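Local coordinates for protein ectonucleotide pyrophosphatase/phosphodiesterase family member 5 (Mus musculus, PDB 5VEO) that probably hydrolyses phosphodiester or pyrophosphate bonds of nucleotides at a two-zinc centre, with AMP bound there in this catalytically inactive form, at residues Glu175-Gly180 with Ser223-Thr228; His181-Gly184 with Leu189-Ser192; Thr228-Gln233 with His325-Ala330. The protein carries 1 engineered substitution. All blocks are in the same frame, centred on the assembly; numbering follows the deposited sequence.

Contact 1. Residues Glu175-Gly180 with Ser223-Thr228; sequences EPDDTG and SDHGMT. With ZN (zinc ion), chain E; ZN (zinc ion), chain D; ZN (zinc ion), chain F; AMP (adenosine monophosphate), chain Q.
Asp177 and His225 cross at about a right angle beside a pair of zinc ions, with the carboxylate and ring planes 72° apart. Asp177 OD1 lies 3.2 Å from His225 CE1, at the edge of the imidazole and in its plane. An extended first torsion (chi1 -179°) places CG of Asp177 opposite its own backbone N and carries both oxygens to one zinc; OD1 binds at 2.1 Å and OD2, more loosely, at 2.5 Å. His225 gives NE2 to the second zinc, at 2.1 Å, which Asp224 OD2 also binds. His225 ND1 donates in the ring plane to Gly226 O at 2.7 Å, and with NE2 on the metal the ring is held at two points. Met227 bends at chi2 and chi3 so that its CE reaches Asp177 OD1 at 3.4 Å and packs against Gly180, where a CB would sit tightly against that methyl. Asp22 completes the protein ligands of the His225 zinc; His181 and His325 complete those of the other. AMP O3P and O2P bind one zinc each, so the phosphate bridges the pair, as in the alkaline phosphatase superfamily. Such bridging would probably spread the phosphate's negative charge over both metals.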
# COMPACT_ATOMS: atom_id res chain seq x y z
N GLU A 175 3.31 10.74 -4.69
CA GLU A 175 2.15 11.22 -5.44
C GLU A 175 1.57 10.10 -6.30
O GLU A 175 2.33 9.24 -6.81
CB GLU A 175 2.53 12.41 -6.32
CG GLU A 175 2.85 13.67 -5.56
CD GLU A 175 1.63 14.40 -4.99
OE1 GLU A 175 0.56 13.78 -4.78
OE2 GLU A 175 1.76 15.62 -4.73
N PRO A 176 0.24 10.13 -6.53
CA PRO A 176 -0.70 11.22 -6.26
C PRO A 176 -1.41 11.20 -4.89
O PRO A 176 -2.35 11.96 -4.67
CB PRO A 176 -1.71 11.06 -7.39
CG PRO A 176 -1.78 9.60 -7.59
CD PRO A 176 -0.36 9.11 -7.41
N ASP A 177 -0.93 10.36 -3.96
CA ASP A 177 -1.51 10.30 -2.62
C ASP A 177 -1.50 11.66 -1.92
O ASP A 177 -2.51 12.10 -1.36
CB ASP A 177 -0.76 9.27 -1.78
CG ASP A 177 -1.32 9.12 -0.39
OD1 ASP A 177 -2.37 8.45 -0.23
OD2 ASP A 177 -0.71 9.65 0.58
N ASP A 178 -0.34 12.33 -1.91
CA ASP A 178 -0.19 13.56 -1.13
C ASP A 178 -1.20 14.61 -1.58
O ASP A 178 -1.92 15.19 -0.76
CB ASP A 178 1.23 14.11 -1.29
CG ASP A 178 2.20 13.53 -0.30
OD1 ASP A 178 1.77 12.82 0.63
OD2 ASP A 178 3.41 13.79 -0.45
N THR A 179 -1.24 14.90 -2.87
CA THR A 179 -2.18 15.89 -3.38
C THR A 179 -3.62 15.40 -3.27
O THR A 179 -4.53 16.20 -3.00
CB THR A 179 -1.80 16.26 -4.81
OG1 THR A 179 -0.53 16.94 -4.81
CG2 THR A 179 -2.85 17.16 -5.44
N GLY A 180 -3.86 14.11 -3.50
CA GLY A 180 -5.20 13.57 -3.32
C GLY A 180 -5.77 13.85 -1.94
O GLY A 180 -6.94 14.20 -1.80
N SER A 223 0.13 0.46 -7.23
CA SER A 223 -0.06 1.37 -6.11
C SER A 223 -0.61 0.57 -4.94
O SER A 223 -0.89 -0.64 -5.04
CB SER A 223 -0.99 2.51 -6.51
OG SER A 223 -1.06 3.51 -5.53
N ASP A 224 -0.73 1.25 -3.81
CA ASP A 224 -1.23 0.64 -2.58
C ASP A 224 -2.74 0.73 -2.42
O ASP A 224 -3.33 -0.12 -1.76
CB ASP A 224 -0.53 1.25 -1.36
CG ASP A 224 -0.52 2.78 -1.32
OD1 ASP A 224 -0.83 3.49 -2.31
OD2 ASP A 224 -0.18 3.29 -0.21
N HIS A 225 -3.38 1.75 -3.00
CA HIS A 225 -4.81 2.01 -2.81
C HIS A 225 -5.20 3.21 -3.65
O HIS A 225 -4.34 3.87 -4.27
CB HIS A 225 -5.13 2.31 -1.34
CG HIS A 225 -4.32 3.45 -0.82
ND1 HIS A 225 -4.55 4.76 -1.20
CD2 HIS A 225 -3.17 3.46 -0.11
CE1 HIS A 225 -3.58 5.53 -0.72
NE2 HIS A 225 -2.74 4.76 -0.05
N GLY A 226 -6.49 3.53 -3.61
CA GLY A 226 -7.05 4.69 -4.26
C GLY A 226 -7.31 5.83 -3.29
O GLY A 226 -6.50 6.12 -2.39
N MET A 227 -8.44 6.50 -3.48
CA MET A 227 -8.73 7.70 -2.71
C MET A 227 -10.21 8.03 -2.89
O MET A 227 -10.77 7.81 -3.96
CB MET A 227 -7.87 8.88 -3.19
CG MET A 227 -7.87 10.14 -2.33
SD MET A 227 -6.95 9.99 -0.77
CE MET A 227 -5.28 9.83 -1.37
N THR A 228 -10.84 8.54 -1.84
CA THR A 228 -12.24 8.95 -1.93
C THR A 228 -12.40 10.34 -1.32
O THR A 228 -11.61 10.79 -0.49
CB THR A 228 -13.21 7.93 -1.28
OG1 THR A 228 -14.55 8.14 -1.77
CG2 THR A 228 -13.30 8.07 0.17
ZN ZN E . -0.73 5.18 0.14
ZN ZN D . -2.52 8.49 1.88
ZN ZN F . 4.00 12.45 1.91
P AMP Q . -0.62 6.52 3.17
O1P AMP Q . -1.18 5.44 4.04
O2P AMP Q . -1.39 7.83 3.34
O3P AMP Q . -0.52 6.12 1.70
O5' AMP Q . 0.89 6.81 3.64
C5' AMP Q . 1.81 7.38 2.70
C4' AMP Q . 2.79 8.33 3.31
O4' AMP Q . 3.77 7.58 4.01
C3' AMP Q . 3.57 9.15 2.28
O3' AMP Q . 3.14 10.49 2.28
C2' AMP Q . 5.03 9.07 2.73
O2' AMP Q . 5.68 10.31 2.86
C1' AMP Q . 4.95 8.35 4.06
N9 AMP Q . 6.07 7.46 4.30
C8 AMP Q . 6.41 6.36 3.61
N7 AMP Q . 7.51 5.80 4.17
C5 AMP Q . 7.84 6.57 5.23
C6 AMP Q . 8.88 6.56 6.28
N6 AMP Q . 9.81 5.59 6.29
N1 AMP Q . 8.87 7.53 7.21
C2 AMP Q . 7.96 8.52 7.23
N3 AMP Q . 6.97 8.60 6.32
C4 AMP Q . 6.89 7.67 5.32
O HOH W 1 3.62 13.10 4.15
O HOH W 2 5.00 14.20 3.35
O HOH W 3 4.53 14.67 1.25

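Contact 2. Residues His181-Gly184 with Leu189-Ser192; sequences HDVG and LMGS. With ZN (zinc ion), chain D.
Val183 meets Leu189 and Met190 through its two methyls, one for each partner, where the end of helix 177-183 faces the beginning of helix 190-210. Taken in order, the first segment starts at His181, whose side chain leaves in the other direction: its CB points away from 189-192, and NE2 binds a zinc ion at 2.0 Å. Hydrogen bonding of ND1 to Gly323 O steadies that ring. At Val183 the first torsion (chi1 -56°) sets CG1 opposite the carbonyl carbon, where it touches Leu189 CD1 at 3.7 Å, the two side chains crossing at about a right angle. Val183 CG2, lodged between the backbone N and the carbonyl carbon, instead approaches Met190 SD at 3.8 Å. Met190 is folded at both chi2 and chi3, which brings its sulfur back to the valine. Gly184 then leaves helical geometry with a positive phi of 88°, a conformation that leaves too little room between a CB and the carbonyl oxygen of Val183. Gly184 O lies 3.4 Å from Met190 CG. The contact is thus van der Waals in kind, with Leu189 on its exposed side and Met190 buried. In the fold it closes a short connection between two helices: helix 177-183, with a zinc ligand on its last turn, ends at Val183, with Gly184 the first residue beyond it, and helix 190-210 sets out after a short loop, while Tyr28 and Pro176 pack against the inner side chain, Met190.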
# COMPACT_ATOMS: atom_id res chain seq x y z
N HIS A 181 -4.94 13.71 -0.90
CA HIS A 181 -5.38 14.06 0.44
C HIS A 181 -5.74 15.53 0.54
O HIS A 181 -6.74 15.90 1.16
CB HIS A 181 -4.29 13.75 1.47
CG HIS A 181 -4.14 12.30 1.82
ND1 HIS A 181 -5.13 11.57 2.44
CD2 HIS A 181 -3.09 11.46 1.66
CE1 HIS A 181 -4.70 10.34 2.64
NE2 HIS A 181 -3.46 10.25 2.19
N ASP A 182 -4.89 16.39 -0.02
CA ASP A 182 -5.02 17.83 0.17
C ASP A 182 -6.26 18.39 -0.52
O ASP A 182 -6.97 19.23 0.04
CB ASP A 182 -3.78 18.54 -0.37
CG ASP A 182 -2.56 18.35 0.51
OD1 ASP A 182 -2.72 17.93 1.68
OD2 ASP A 182 -1.44 18.63 0.03
N VAL A 183 -6.50 17.98 -1.77
CA VAL A 183 -7.57 18.59 -2.55
C VAL A 183 -8.78 17.68 -2.73
O VAL A 183 -9.87 18.20 -3.05
CB VAL A 183 -7.06 19.07 -3.93
CG1 VAL A 183 -5.90 20.03 -3.74
CG2 VAL A 183 -6.69 17.90 -4.84
N GLY A 184 -8.65 16.38 -2.50
CA GLY A 184 -9.71 15.44 -2.77
C GLY A 184 -9.67 14.94 -4.20
O GLY A 184 -9.33 15.69 -5.13
N LEU A 189 -8.13 20.08 -9.49
CA LEU A 189 -6.68 20.15 -9.31
C LEU A 189 -5.99 18.79 -9.42
O LEU A 189 -4.77 18.76 -9.57
CB LEU A 189 -6.36 20.79 -7.95
CG LEU A 189 -6.92 22.19 -7.70
CD1 LEU A 189 -6.63 22.65 -6.30
CD2 LEU A 189 -6.28 23.15 -8.64
N MET A 190 -6.74 17.68 -9.38
CA MET A 190 -6.10 16.37 -9.48
C MET A 190 -5.49 16.14 -10.85
O MET A 190 -4.53 15.37 -10.97
CB MET A 190 -7.11 15.25 -9.24
CG MET A 190 -7.42 14.97 -7.85
SD MET A 190 -6.05 14.66 -6.74
CE MET A 190 -5.26 13.14 -7.29
N GLY A 191 -6.08 16.72 -11.89
CA GLY A 191 -5.56 16.51 -13.22
C GLY A 191 -4.08 16.83 -13.31
O GLY A 191 -3.31 16.11 -13.95
N SER A 192 -3.67 17.92 -12.65
CA SER A 192 -2.28 18.37 -12.69
C SER A 192 -1.33 17.32 -12.12
O SER A 192 -0.25 17.07 -12.69
CB SER A 192 -2.15 19.68 -11.91
OG SER A 192 -3.06 20.65 -12.42
ZN ZN D . -2.52 8.49 1.88

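Contact 3. Residues Thr228-Gln233 with His325-Ala330; sequences TQCSKQ and HGYDNA. With ZN (zinc ion), chain D; AMP (adenosine monophosphate), chain Q.
This is a buried side-chain contact between the short strand 228-229, with the residues just after it, and the loop that follows strand 323-324, its antiparallel partner. Thr228, Cys230 and Tyr327 carry it, all three with CB directed toward the opposite segment. In the conformer of Thr228 described here, one of two, the methyl CG2 comes 3.4 Å from Tyr327 CE2, approaching the ring obliquely while the two side chains cross at about a right angle. In that conformer Thr228 OG1 lies opposite the backbone N (chi1 -161°), which leaves CG2 to meet the ring and lets the hydroxyl bond to Glu333. Farther along the ring, Tyr327 OH is 3.5 Å from Cys230 SG, but its hydrogen-bonding partner is Trp310 O. Replacing Tyr327 with an alanine would probably leave Trp310 O without this hydroxyl partner and open a gap beside Thr228 and the Cys230 sulfur. Two residues before the tyrosine, His325 binds zinc through NE2 at 2.1 Å, and its ND1 is held by Thr56 O. The positive phi of Gly326 (116°) sets the backbone between metal ligand and aromatic ring in a conformation suited to glycine. Beyond, an Asx turn (Ala330 N to Asp328 OD1, 3.0 Å) shapes the loop. AMP O2P shares the His325 zinc, so the chemistry divides along the segment: metal and phosphate at His325, apolar and sulfur contacts at Tyr327, whose hydroxyl is satisfied outside the pair.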
# COMPACT_ATOMS: atom_id res chain seq x y z
N THR A 228 -10.84 8.54 -1.84
CA THR A 228 -12.24 8.95 -1.93
C THR A 228 -12.40 10.34 -1.32
O THR A 228 -11.61 10.79 -0.49
CB THR A 228 -13.21 7.93 -1.28
OG1 THR A 228 -14.55 8.14 -1.77
CG2 THR A 228 -13.30 8.07 0.17
N GLN A 229 -13.44 11.03 -1.80
CA GLN A 229 -13.72 12.40 -1.40
C GLN A 229 -14.37 12.44 -0.03
O GLN A 229 -15.39 11.78 0.22
CB GLN A 229 -14.62 13.08 -2.43
CG GLN A 229 -14.75 14.57 -2.25
CD GLN A 229 -13.56 15.36 -2.79
OE1 GLN A 229 -12.78 14.86 -3.59
NE2 GLN A 229 -13.44 16.61 -2.37
N CYS A 230 -13.84 13.30 0.82
CA CYS A 230 -14.38 13.57 2.15
C CYS A 230 -14.97 14.98 2.20
O CYS A 230 -14.80 15.79 1.29
CB CYS A 230 -13.29 13.40 3.20
SG CYS A 230 -12.75 11.65 3.29
N SER A 231 -15.67 15.25 3.30
CA SER A 231 -16.42 16.49 3.44
C SER A 231 -16.60 16.83 4.91
O SER A 231 -16.88 15.94 5.72
CB SER A 231 -17.80 16.38 2.82
OG SER A 231 -18.56 17.56 3.07
N LYS A 232 -16.55 18.13 5.23
CA LYS A 232 -16.88 18.56 6.58
C LYS A 232 -18.34 18.31 6.93
O LYS A 232 -18.69 18.32 8.11
CB LYS A 232 -16.50 20.03 6.75
CG LYS A 232 -14.98 20.18 6.79
CD LYS A 232 -14.48 21.58 7.02
CE LYS A 232 -13.04 21.55 7.50
NZ LYS A 232 -12.42 22.90 7.58
N GLN A 233 -19.19 18.03 5.94
CA GLN A 233 -20.56 17.60 6.17
C GLN A 233 -20.69 16.11 6.45
O GLN A 233 -21.80 15.65 6.73
CB GLN A 233 -21.43 17.94 4.95
CG GLN A 233 -21.42 19.41 4.61
CD GLN A 233 -22.01 20.23 5.73
OE1 GLN A 233 -23.17 20.06 6.10
NE2 GLN A 233 -21.19 21.09 6.32
N HIS A 325 -8.34 7.49 2.42
CA HIS A 325 -8.40 6.08 2.09
C HIS A 325 -8.20 5.31 3.39
O HIS A 325 -7.95 5.90 4.44
CB HIS A 325 -7.34 5.73 1.03
CG HIS A 325 -5.96 6.14 1.45
ND1 HIS A 325 -5.14 5.30 2.17
CD2 HIS A 325 -5.31 7.32 1.36
CE1 HIS A 325 -4.01 5.94 2.45
NE2 HIS A 325 -4.10 7.17 1.98
N GLY A 326 -8.28 3.99 3.31
CA GLY A 326 -8.32 3.14 4.48
C GLY A 326 -9.61 2.37 4.61
O GLY A 326 -9.67 1.39 5.37
N TYR A 327 -10.63 2.77 3.85
CA TYR A 327 -11.95 2.17 3.85
C TYR A 327 -11.92 0.72 3.33
O TYR A 327 -10.94 0.23 2.77
CB TYR A 327 -12.89 3.00 2.97
CG TYR A 327 -12.96 4.45 3.38
CD1 TYR A 327 -13.82 4.86 4.38
CD2 TYR A 327 -12.16 5.40 2.78
CE1 TYR A 327 -13.89 6.19 4.77
CE2 TYR A 327 -12.22 6.73 3.16
CZ TYR A 327 -13.08 7.12 4.15
OH TYR A 327 -13.12 8.44 4.53
N ASP A 328 -13.06 0.05 3.54
CA ASP A 328 -13.36 -1.28 3.01
C ASP A 328 -12.68 -1.53 1.66
O ASP A 328 -12.88 -0.76 0.70
CB ASP A 328 -14.88 -1.39 2.88
CG ASP A 328 -15.38 -2.79 2.61
OD1 ASP A 328 -14.61 -3.66 2.19
OD2 ASP A 328 -16.59 -2.98 2.80
N ASN A 329 -11.89 -2.61 1.57
CA ASN A 329 -11.18 -2.92 0.33
C ASN A 329 -12.09 -3.44 -0.78
O ASN A 329 -11.62 -3.65 -1.90
CB ASN A 329 -10.04 -3.91 0.57
CG ASN A 329 -10.53 -5.27 1.04
OD1 ASN A 329 -11.55 -5.39 1.73
ND2 ASN A 329 -9.78 -6.30 0.67
N ALA A 330 -13.37 -3.70 -0.49
CA ALA A 330 -14.30 -4.03 -1.57
C ALA A 330 -14.69 -2.81 -2.40
O ALA A 330 -15.24 -2.97 -3.48
CB ALA A 330 -15.55 -4.68 -0.99
ZN ZN D . -2.52 8.49 1.88
P AMP Q . -0.62 6.52 3.17
O1P AMP Q . -1.18 5.44 4.04
O2P AMP Q . -1.39 7.83 3.34
O3P AMP Q . -0.52 6.12 1.70
O5' AMP Q . 0.89 6.81 3.64
C5' AMP Q . 1.81 7.38 2.70
C4' AMP Q . 2.79 8.33 3.31
O4' AMP Q . 3.77 7.58 4.01
C3' AMP Q . 3.57 9.15 2.28
O3' AMP Q . 3.14 10.49 2.28
C2' AMP Q . 5.03 9.07 2.73
O2' AMP Q . 5.68 10.31 2.86
C1' AMP Q . 4.95 8.35 4.06
N9 AMP Q . 6.07 7.46 4.30
C8 AMP Q . 6.41 6.36 3.61
N7 AMP Q . 7.51 5.80 4.17
C5 AMP Q . 7.84 6.57 5.23
C6 AMP Q . 8.88 6.56 6.28
N6 AMP Q . 9.81 5.59 6.29
N1 AMP Q . 8.87 7.53 7.21
C2 AMP Q . 7.96 8.52 7.23
N3 AMP Q . 6.97 8.60 6.32
C4 AMP Q . 6.89 7.67 5.32

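How the contacts relate
Following the chain from the N terminus, the first contact residues lie at 175-184, on and around helix 177-183, which serves contacts 1 and 2. Contact 2 closes the shortest loop, joining the end of this helix to the start of helix 190-210, and is nested inside the longer loop closed by contact 1, which runs through that second helix and strand 218-222. Contact 3 follows in series: it opens at Thr228, shared with contact 1, and returns at 325-330 after the antiparallel sheet of strands 247-249, 255-260, 279-283 and 302-306. No two loops cross. All three contacts contribute one protein ligand each to the same zinc ion.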